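Local atomic coordinates of glycosyl hydrolase family 2, TIM barrel domain protein (Faecalibacterium prausnitzii A2-165, PDB entry 6ED2), a protein that acts as a beta-glucuronidase of a human gut bacterium, probably hydrolysing beta-D-glucuronides, including those formed in drug metabolism. Residues 70-73 and 79-82; 75-80 and 93-98; 112-117 and 121-126. All blocks are in the same frame, centred on the assembly; numbering follows the deposited sequence.

All three contacts are buried in the sugar-binding domain of family 2 glycosyl hydrolases and reach the same curled antiparallel sheet. Interactions 1 and 2 are direct neighbours, their centres about 7 Å apart: they share Asp79 and Leu80, Val73 CG2 lies 3.5 Å from Tyr95 CE1, and Met71 SD lies 3.8 Å from Phe77 CB. Both also touch the second subunit. Interaction 3 belongs to another part of the sheet, its centre about 13 Å from that of interaction 2 and about 19 Å from that of interaction 1, without touching either. All lie away from the magnesium site of Thr239 and Glu241.

Interaction 1 (70-73 and 79-82); sequences SMPV and DLFT
Met71 and Leu80 meet through the sulfur of one and a methyl group of the other, SD lying 3.5 Å from CD1, with the two side chains passing at a slant. The contact is wholly apolar. The side chain of Leu80 sets out toward the strand, and the same CD1 also reaches the Pro72 ring at its CG-CD side, CG 3.7 Å away. The second kind of contact is methyl against aromatic. Met71 CE reaches the far end of the Phe81 ring, 3.6 Å from CZ, and approaches it obliquely. The flexible thioether suits this place: its bends at chi2 (69°) and chi3 (43°) turn the end of the chain toward the loop, bringing SD to Leu80 and CE to Phe81. Proline fits because Met71 and Val73, on either side of it, make the backbone bonds to Trp46 and Gly44, while Pro72 has no N-H to offer. Together 147 Å² are buried. Strand 69-73 lies against strand 38-51, with Met71 also touching Phe48 there and Tyr95 of strand 92-101. Residues 79-82 lead into helix 84-87, where Phe81 packs on Ser86, and Leu334 and Lys338 of the second subunit rest on Pro72 and Leu80.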
loop_
_atom_site.group_PDB
_atom_site.type_symbol
_atom_site.label_atom_id
_atom_site.label_comp_id
_atom_site.label_asym_id
_atom_site.label_seq_id
_atom_site.Cartn_x
_atom_site.Cartn_y
_atom_site.Cartn_z
ATOM N N SER A 70 7.330 22.109 -25.097
ATOM C CA SER A 70 7.372 20.868 -25.859
ATOM C C SER A 70 6.295 19.919 -25.354
ATOM O O SER A 70 6.035 19.835 -24.152
ATOM C CB SER A 70 8.750 20.215 -25.749
ATOM O OG SER A 70 8.969 19.783 -24.416
ATOM N N MET A 71 5.662 19.214 -26.273
ATOM C CA MET A 71 4.543 18.364 -25.901
ATOM C C MET A 71 4.560 17.131 -26.785
ATOM O O MET A 71 4.557 17.257 -28.012
ATOM C CB MET A 71 3.215 19.119 -26.034
ATOM C CG MET A 71 1.973 18.279 -25.769
ATOM S SD MET A 71 1.807 17.795 -24.026
ATOM C CE MET A 71 2.215 19.313 -23.153
ATOM N N PRO A 72 4.634 15.932 -26.213
ATOM C CA PRO A 72 4.615 14.725 -27.049
ATOM C C PRO A 72 3.231 14.505 -27.648
ATOM O O PRO A 72 2.208 14.754 -27.007
ATOM C CB PRO A 72 4.982 13.601 -26.069
ATOM C CG PRO A 72 4.539 14.124 -24.723
ATOM C CD PRO A 72 4.727 15.631 -24.774
ATOM N N VAL A 73 3.219 14.040 -28.892
ATOM C CA VAL A 73 2.021 13.639 -29.619
ATOM C C VAL A 73 2.281 12.216 -30.097
ATOM O O VAL A 73 3.330 11.959 -30.702
ATOM C CB VAL A 73 1.737 14.588 -30.794
ATOM C CG1 VAL A 73 0.605 14.056 -31.654
ATOM C CG2 VAL A 73 1.428 16.007 -30.291
ATOM N N ASP A 79 -1.678 15.150 -17.705
ATOM C CA ASP A 79 -0.928 14.499 -16.631
ATOM C C ASP A 79 0.587 14.606 -16.795
ATOM O O ASP A 79 1.332 14.000 -16.013
ATOM C CB ASP A 79 -1.317 13.021 -16.529
ATOM C CG ASP A 79 -2.646 12.819 -15.835
ATOM O OD1 ASP A 79 -3.238 13.834 -15.388
ATOM O OD2 ASP A 79 -3.096 11.646 -15.741
ATOM N N LEU A 80 1.054 15.337 -17.800
ATOM C CA LEU A 80 2.483 15.557 -17.964
ATOM C C LEU A 80 2.992 16.647 -17.032
ATOM O O LEU A 80 4.172 16.628 -16.658
ATOM C CB LEU A 80 2.788 15.910 -19.427
ATOM C CG LEU A 80 2.338 14.793 -20.385
ATOM C CD1 LEU A 80 2.538 15.194 -21.800
ATOM C CD2 LEU A 80 3.127 13.533 -20.096
ATOM N N PHE A 81 2.124 17.578 -16.631
ATOM C CA PHE A 81 2.513 18.742 -15.845
ATOM C C PHE A 81 2.545 18.429 -14.351
ATOM O O PHE A 81 1.948 17.459 -13.873
ATOM C CB PHE A 81 1.551 19.903 -16.093
ATOM C CG PHE A 81 1.519 20.364 -17.522
ATOM C CD1 PHE A 81 2.492 21.215 -18.009
ATOM C CD2 PHE A 81 0.523 19.936 -18.379
ATOM C CE1 PHE A 81 2.469 21.646 -19.327
ATOM C CE2 PHE A 81 0.496 20.362 -19.702
ATOM C CZ PHE A 81 1.479 21.217 -20.177
ATOM N N THR A 82 3.238 19.286 -13.607
ATOM C CA THR A 82 3.282 19.140 -12.158
ATOM C C THR A 82 2.332 20.072 -11.420
ATOM O O THR A 82 2.186 19.925 -10.203
ATOM C CB THR A 82 4.703 19.374 -11.642
ATOM O OG1 THR A 82 5.187 20.618 -12.154
ATOM C CG2 THR A 82 5.617 18.240 -12.101
#

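Interaction 2 (75-80 and 93-98); sequences ASFCDL and FWYETS
Phe77 loses more area than any other residue in the contact, and it spends it chiefly on Phe93. The two rings form a T-shaped (edge-to-face) pair, with centroids 4.9 Å apart and planes at 61°. The CE2 corner of Phe77 supplies the edge, standing 3.7 Å above the plane of the Phe93 ring and over its centre. CB of Phe77 already heads for strand 92-101, and with CG set between the backbone N and C (chi1 69°) the CE2 edge comes over Phe93. Flat, wholly apolar phenylalanines suit such a meeting, because the slightly positive C-H edge of one ring faces the electron-rich face of the other.

Tyr95, two residues along the strand from Phe93, also points at the loop. It extends its hydroxyl to the foot of Phe77, with OH 3.9 Å from CB. This buried hydroxyl needs a polar partner, and a water provides it: Tyr95 OH donates to the water at a short 2.5 Å, and the water in turn donates to Ala75 O at 2.7 Å. Tyrosine suits the place because its ring packs among the aromatics while its hydroxyl reaches the backbone through the water.

Phe77 and Tyr95 also meet Phe48, and Phe77 sets an edge-to-face pair with Phe50. The result is an aromatic cluster between the loop after strand 75-76 and strand 92-101, lying within the jelly-roll beta-sandwich characteristic of the family 2 sugar-binding domain.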
loop_
_atom_site.group_PDB
_atom_site.type_symbol
_atom_site.label_atom_id
_atom_site.label_comp_id
_atom_site.label_asym_id
_atom_site.label_seq_id
_atom_site.Cartn_x
_atom_site.Cartn_y
_atom_site.Cartn_z
ATOM N N ALA A 75 -0.636 12.091 -26.953
ATOM C CA ALA A 75 -0.848 12.026 -25.512
ATOM C C ALA A 75 -1.954 13.009 -25.161
ATOM O O ALA A 75 -2.209 13.967 -25.901
ATOM C CB ALA A 75 0.433 12.363 -24.722
ATOM N N SER A 76 -2.616 12.756 -24.034
ATOM C CA SER A 76 -3.309 13.842 -23.358
ATOM C C SER A 76 -2.255 14.770 -22.781
ATOM O O SER A 76 -1.178 14.323 -22.374
ATOM C CB SER A 76 -4.208 13.324 -22.232
ATOM O OG SER A 76 -5.158 12.381 -22.705
ATOM N N PHE A 77 -2.558 16.073 -22.750
ATOM C CA PHE A 77 -1.580 16.990 -22.182
ATOM C C PHE A 77 -1.615 17.022 -20.656
ATOM O O PHE A 77 -0.612 17.396 -20.045
ATOM C CB PHE A 77 -1.753 18.411 -22.761
ATOM C CG PHE A 77 -3.026 19.140 -22.323
ATOM C CD1 PHE A 77 -3.124 19.736 -21.065
ATOM C CD2 PHE A 77 -4.101 19.261 -23.197
ATOM C CE1 PHE A 77 -4.286 20.434 -20.665
ATOM C CE2 PHE A 77 -5.269 19.960 -22.814
ATOM C CZ PHE A 77 -5.361 20.538 -21.539
ATOM N N CYS A 78 -2.708 16.575 -20.029
ATOM C CA CYS A 78 -3.021 16.990 -18.653
ATOM C C CYS A 78 -2.028 16.440 -17.623
ATOM O O CYS A 78 -1.610 17.167 -16.715
ATOM C CB CYS A 78 -4.453 16.567 -18.287
ATOM S SG CYS A 78 -5.707 16.802 -19.599
ATOM N N ASP A 79 -1.678 15.150 -17.705
ATOM C CA ASP A 79 -0.928 14.499 -16.631
ATOM C C ASP A 79 0.587 14.606 -16.795
ATOM O O ASP A 79 1.332 14.000 -16.013
ATOM C CB ASP A 79 -1.317 13.021 -16.529
ATOM C CG ASP A 79 -2.646 12.819 -15.835
ATOM O OD1 ASP A 79 -3.238 13.834 -15.388
ATOM O OD2 ASP A 79 -3.096 11.646 -15.741
ATOM N N LEU A 80 1.054 15.337 -17.800
ATOM C CA LEU A 80 2.483 15.557 -17.964
ATOM C C LEU A 80 2.992 16.647 -17.032
ATOM O O LEU A 80 4.172 16.628 -16.658
ATOM C CB LEU A 80 2.788 15.910 -19.427
ATOM C CG LEU A 80 2.338 14.793 -20.385
ATOM C CD1 LEU A 80 2.538 15.194 -21.800
ATOM C CD2 LEU A 80 3.127 13.533 -20.096
ATOM N N PHE A 93 -6.341 25.636 -26.710
ATOM C CA PHE A 93 -4.916 25.340 -26.624
ATOM C C PHE A 93 -4.405 24.973 -28.015
ATOM O O PHE A 93 -5.160 24.492 -28.867
ATOM C CB PHE A 93 -4.615 24.207 -25.612
ATOM C CG PHE A 93 -5.472 22.970 -25.790
ATOM C CD1 PHE A 93 -5.003 21.884 -26.524
ATOM C CD2 PHE A 93 -6.750 22.897 -25.218
ATOM C CE1 PHE A 93 -5.768 20.738 -26.699
ATOM C CE2 PHE A 93 -7.536 21.756 -25.381
ATOM C CZ PHE A 93 -7.043 20.669 -26.127
ATOM N N TRP A 94 -3.101 25.181 -28.231
ATOM C CA TRP A 94 -2.501 25.081 -29.557
ATOM C C TRP A 94 -1.397 24.033 -29.598
ATOM O O TRP A 94 -0.555 23.954 -28.691
ATOM C CB TRP A 94 -1.912 26.424 -30.002
ATOM C CG TRP A 94 -2.895 27.544 -30.209
ATOM C CD1 TRP A 94 -3.532 28.260 -29.249
ATOM C CD2 TRP A 94 -3.301 28.101 -31.465
ATOM N NE1 TRP A 94 -4.321 29.232 -29.824
ATOM C CE2 TRP A 94 -4.199 29.150 -31.187
ATOM C CE3 TRP A 94 -2.996 27.809 -32.800
ATOM C CZ2 TRP A 94 -4.805 29.908 -32.196
ATOM C CZ3 TRP A 94 -3.584 28.559 -33.797
ATOM C CH2 TRP A 94 -4.481 29.597 -33.491
ATOM N N TYR A 95 -1.401 23.250 -30.669
ATOM C CA TYR A 95 -0.312 22.365 -31.041
ATOM C C TYR A 95 0.314 22.881 -32.331
ATOM O O TYR A 95 -0.374 23.437 -33.192
ATOM C CB TYR A 95 -0.805 20.935 -31.258
ATOM C CG TYR A 95 -1.070 20.137 -30.007
ATOM C CD1 TYR A 95 -0.176 19.156 -29.595
ATOM C CD2 TYR A 95 -2.232 20.328 -29.257
ATOM C CE1 TYR A 95 -0.411 18.403 -28.466
ATOM C CE2 TYR A 95 -2.476 19.571 -28.105
ATOM C CZ TYR A 95 -1.558 18.615 -27.716
ATOM O OH TYR A 95 -1.774 17.854 -26.582
ATOM N N GLU A 96 1.625 22.700 -32.464
ATOM C CA GLU A 96 2.328 23.206 -33.635
ATOM C C GLU A 96 3.485 22.275 -33.961
ATOM O O GLU A 96 4.205 21.834 -33.062
ATOM C CB GLU A 96 2.843 24.629 -33.409
ATOM C CG GLU A 96 3.494 25.268 -34.637
ATOM C CD GLU A 96 4.392 26.458 -34.291
ATOM O OE1 GLU A 96 3.875 27.524 -33.901
ATOM O OE2 GLU A 96 5.628 26.322 -34.408
ATOM N N THR A 97 3.645 21.961 -35.240
ATOM C CA THR A 97 4.832 21.255 -35.689
ATOM C C THR A 97 5.119 21.675 -37.123
ATOM O O THR A 97 4.485 22.583 -37.662
ATOM C CB THR A 97 4.674 19.739 -35.525
ATOM O OG1 THR A 97 5.915 19.107 -35.843
ATOM C CG2 THR A 97 3.564 19.173 -36.423
ATOM N N SER A 98 6.115 21.037 -37.723
ATOM C CA SER A 98 6.532 21.320 -39.086
ATOM C C SER A 98 6.615 20.006 -39.821
ATOM O O SER A 98 6.953 18.977 -39.233
ATOM C CB SER A 98 7.907 22.015 -39.165
ATOM O OG SER A 98 7.855 23.276 -38.532
HETATM O O HOH W 1 -0.472 15.693 -26.937
#

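Interaction 3 (112-117 and 121-126); sequences LRFGSV and ARVFVN
Next to Val125, whose CG2 lies 3.8 Å from Leu112 CD1, the amide nitrogen ND2 of Asn126 is gripped by two oxygens, Asn154 OD1 and Ile147 O. Its OD1 accepts a third bond from Lys155 N. Asparagine suits this end of the strand: it readily takes the left-handed backbone conformation found here (phi 49°, psi 43°), and its amide can donate and accept together.

Between the two segments themselves everything is apolar. Three pairs meet in order, two between the strands and the third where the loop after strand 109-114 reaches Ala121. Leu112 and Val125 make the first. Phe114 and Val123 then reach toward each other from opposite directions, and CG2 of the valine meets the ring obliquely, 3.9 Å from Phe114 CE2; CG1 is slightly farther, at 4.2 Å from the same CE2. Both branches of Val123 are therefore turned to the ring: CG1 is anti to the backbone N (chi1 176°), and CG2 is anti to the carbonyl carbon. At the third pair the backbones are closer, with Val117 CA and Ala121 CA 6.2 Å apart, against 9.7 Å between Leu112 CA and Val123 CA. A small alanine fits there, its CB 3.7 Å from Val117 CG1.

Strand 109-114 hydrogen-bonds to strands 140-143 and 200-205, whereas strand 120-125 pairs with 128-134 and 152-161. The two thus face each other through their side chains across the sandwich, with Leu156, Val158 and Ala160 of strand 152-161 adding to the packing.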
loop_
_atom_site.group_PDB
_atom_site.type_symbol
_atom_site.label_atom_id
_atom_site.label_comp_id
_atom_site.label_asym_id
_atom_site.label_seq_id
_atom_site.Cartn_x
_atom_site.Cartn_y
_atom_site.Cartn_z
ATOM N N LEU A 112 -3.478 15.581 -44.611
ATOM C CA LEU A 112 -3.177 15.280 -43.211
ATOM C C LEU A 112 -4.314 14.484 -42.577
ATOM O O LEU A 112 -5.480 14.845 -42.729
ATOM C CB LEU A 112 -2.974 16.573 -42.425
ATOM C CG LEU A 112 -1.792 17.413 -42.885
ATOM C CD1 LEU A 112 -1.895 18.802 -42.295
ATOM C CD2 LEU A 112 -0.482 16.720 -42.488
ATOM N N ARG A 113 -3.978 13.404 -41.871
ATOM C CA ARG A 113 -4.943 12.648 -41.079
ATOM C C ARG A 113 -4.657 12.826 -39.591
ATOM O O ARG A 113 -3.516 12.642 -39.140
ATOM C CB ARG A 113 -4.917 11.156 -41.421
ATOM C CG ARG A 113 -5.518 10.260 -40.303
ATOM C CD ARG A 113 -7.073 10.347 -40.207
ATOM N NE ARG A 113 -7.736 9.854 -41.417
ATOM C CZ ARG A 113 -8.115 8.590 -41.626
ATOM N NH1 ARG A 113 -7.904 7.648 -40.705
ATOM N NH2 ARG A 113 -8.704 8.258 -42.777
ATOM N N PHE A 114 -5.688 13.190 -38.837
ATOM C CA PHE A 114 -5.671 13.153 -37.382
ATOM C C PHE A 114 -6.527 11.986 -36.907
ATOM O O PHE A 114 -7.739 11.955 -37.167
ATOM C CB PHE A 114 -6.181 14.463 -36.796
ATOM C CG PHE A 114 -5.344 15.645 -37.170
ATOM C CD1 PHE A 114 -4.363 16.113 -36.307
ATOM C CD2 PHE A 114 -5.523 16.281 -38.387
ATOM C CE1 PHE A 114 -3.569 17.198 -36.655
ATOM C CE2 PHE A 114 -4.735 17.377 -38.745
ATOM C CZ PHE A 114 -3.757 17.830 -37.882
ATOM N N GLY A 115 -5.890 11.005 -36.259
ATOM C CA GLY A 115 -6.645 9.956 -35.589
ATOM C C GLY A 115 -7.741 10.539 -34.715
ATOM O O GLY A 115 -8.889 10.091 -34.755
ATOM N N SER A 116 -7.412 11.583 -33.950
ATOM C CA SER A 116 -8.398 12.342 -33.188
ATOM C C SER A 116 -7.733 13.599 -32.646
ATOM O O SER A 116 -6.508 13.660 -32.491
ATOM C CB SER A 116 -8.995 11.527 -32.029
ATOM O OG SER A 116 -8.018 11.260 -31.031
ATOM N N VAL A 117 -8.563 14.606 -32.374
ATOM C CA VAL A 117 -8.181 15.768 -31.582
ATOM C C VAL A 117 -9.328 16.034 -30.622
ATOM O O VAL A 117 -10.485 16.128 -31.043
ATOM C CB VAL A 117 -7.885 17.016 -32.447
ATOM C CG1 VAL A 117 -7.500 18.189 -31.561
ATOM C CG2 VAL A 117 -6.754 16.744 -33.465
ATOM N N ALA A 121 -11.311 20.854 -33.156
ATOM C CA ALA A 121 -10.059 21.320 -33.740
ATOM C C ALA A 121 -10.310 22.249 -34.924
ATOM O O ALA A 121 -11.256 22.059 -35.697
ATOM C CB ALA A 121 -9.194 20.132 -34.183
ATOM N N ARG A 122 -9.451 23.254 -35.045
ATOM C CA ARG A 122 -9.287 24.055 -36.253
ATOM C C ARG A 122 -7.837 23.916 -36.694
ATOM O O ARG A 122 -6.918 24.215 -35.922
ATOM C CB ARG A 122 -9.648 25.524 -36.007
ATOM C CG ARG A 122 -11.108 25.723 -35.600
ATOM C CD ARG A 122 -11.402 27.140 -35.185
ATOM N NE ARG A 122 -11.127 28.095 -36.256
ATOM C CZ ARG A 122 -11.122 29.411 -36.069
ATOM N NH1 ARG A 122 -11.380 29.906 -34.857
ATOM N NH2 ARG A 122 -10.862 30.231 -37.079
ATOM N N VAL A 123 -7.633 23.447 -37.918
ATOM C CA VAL A 123 -6.306 23.130 -38.426
ATOM C C VAL A 123 -5.878 24.204 -39.418
ATOM O O VAL A 123 -6.630 24.552 -40.338
ATOM C CB VAL A 123 -6.282 21.734 -39.065
ATOM C CG1 VAL A 123 -4.916 21.438 -39.685
ATOM C CG2 VAL A 123 -6.653 20.696 -38.016
ATOM N N PHE A 124 -4.670 24.725 -39.227
ATOM C CA PHE A 124 -4.053 25.687 -40.123
ATOM C C PHE A 124 -2.760 25.100 -40.671
ATOM O O PHE A 124 -1.993 24.466 -39.939
ATOM C CB PHE A 124 -3.753 27.006 -39.404
ATOM C CG PHE A 124 -4.949 27.615 -38.734
ATOM C CD1 PHE A 124 -5.637 28.656 -39.335
ATOM C CD2 PHE A 124 -5.389 27.153 -37.495
ATOM C CE1 PHE A 124 -6.745 29.222 -38.717
ATOM C CE2 PHE A 124 -6.503 27.711 -36.881
ATOM C CZ PHE A 124 -7.177 28.746 -37.497
ATOM N N VAL A 125 -2.530 25.300 -41.964
ATOM C CA VAL A 125 -1.257 24.987 -42.590
ATOM C C VAL A 125 -0.720 26.276 -43.208
ATOM O O VAL A 125 -1.419 26.940 -43.984
ATOM C CB VAL A 125 -1.393 23.859 -43.618
ATOM C CG1 VAL A 125 -0.153 23.765 -44.498
ATOM C CG2 VAL A 125 -1.615 22.550 -42.885
ATOM N N ASN A 126 0.500 26.653 -42.823
ATOM C CA ASN A 126 1.094 27.927 -43.237
ATOM C C ASN A 126 0.130 29.082 -43.009
ATOM O O ASN A 126 -0.034 29.955 -43.859
ATOM C CB ASN A 126 1.543 27.877 -44.698
ATOM C CG ASN A 126 2.537 26.762 -44.952
ATOM O OD1 ASN A 126 3.392 26.475 -44.100
ATOM N ND2 ASN A 126 2.414 26.099 -46.104
#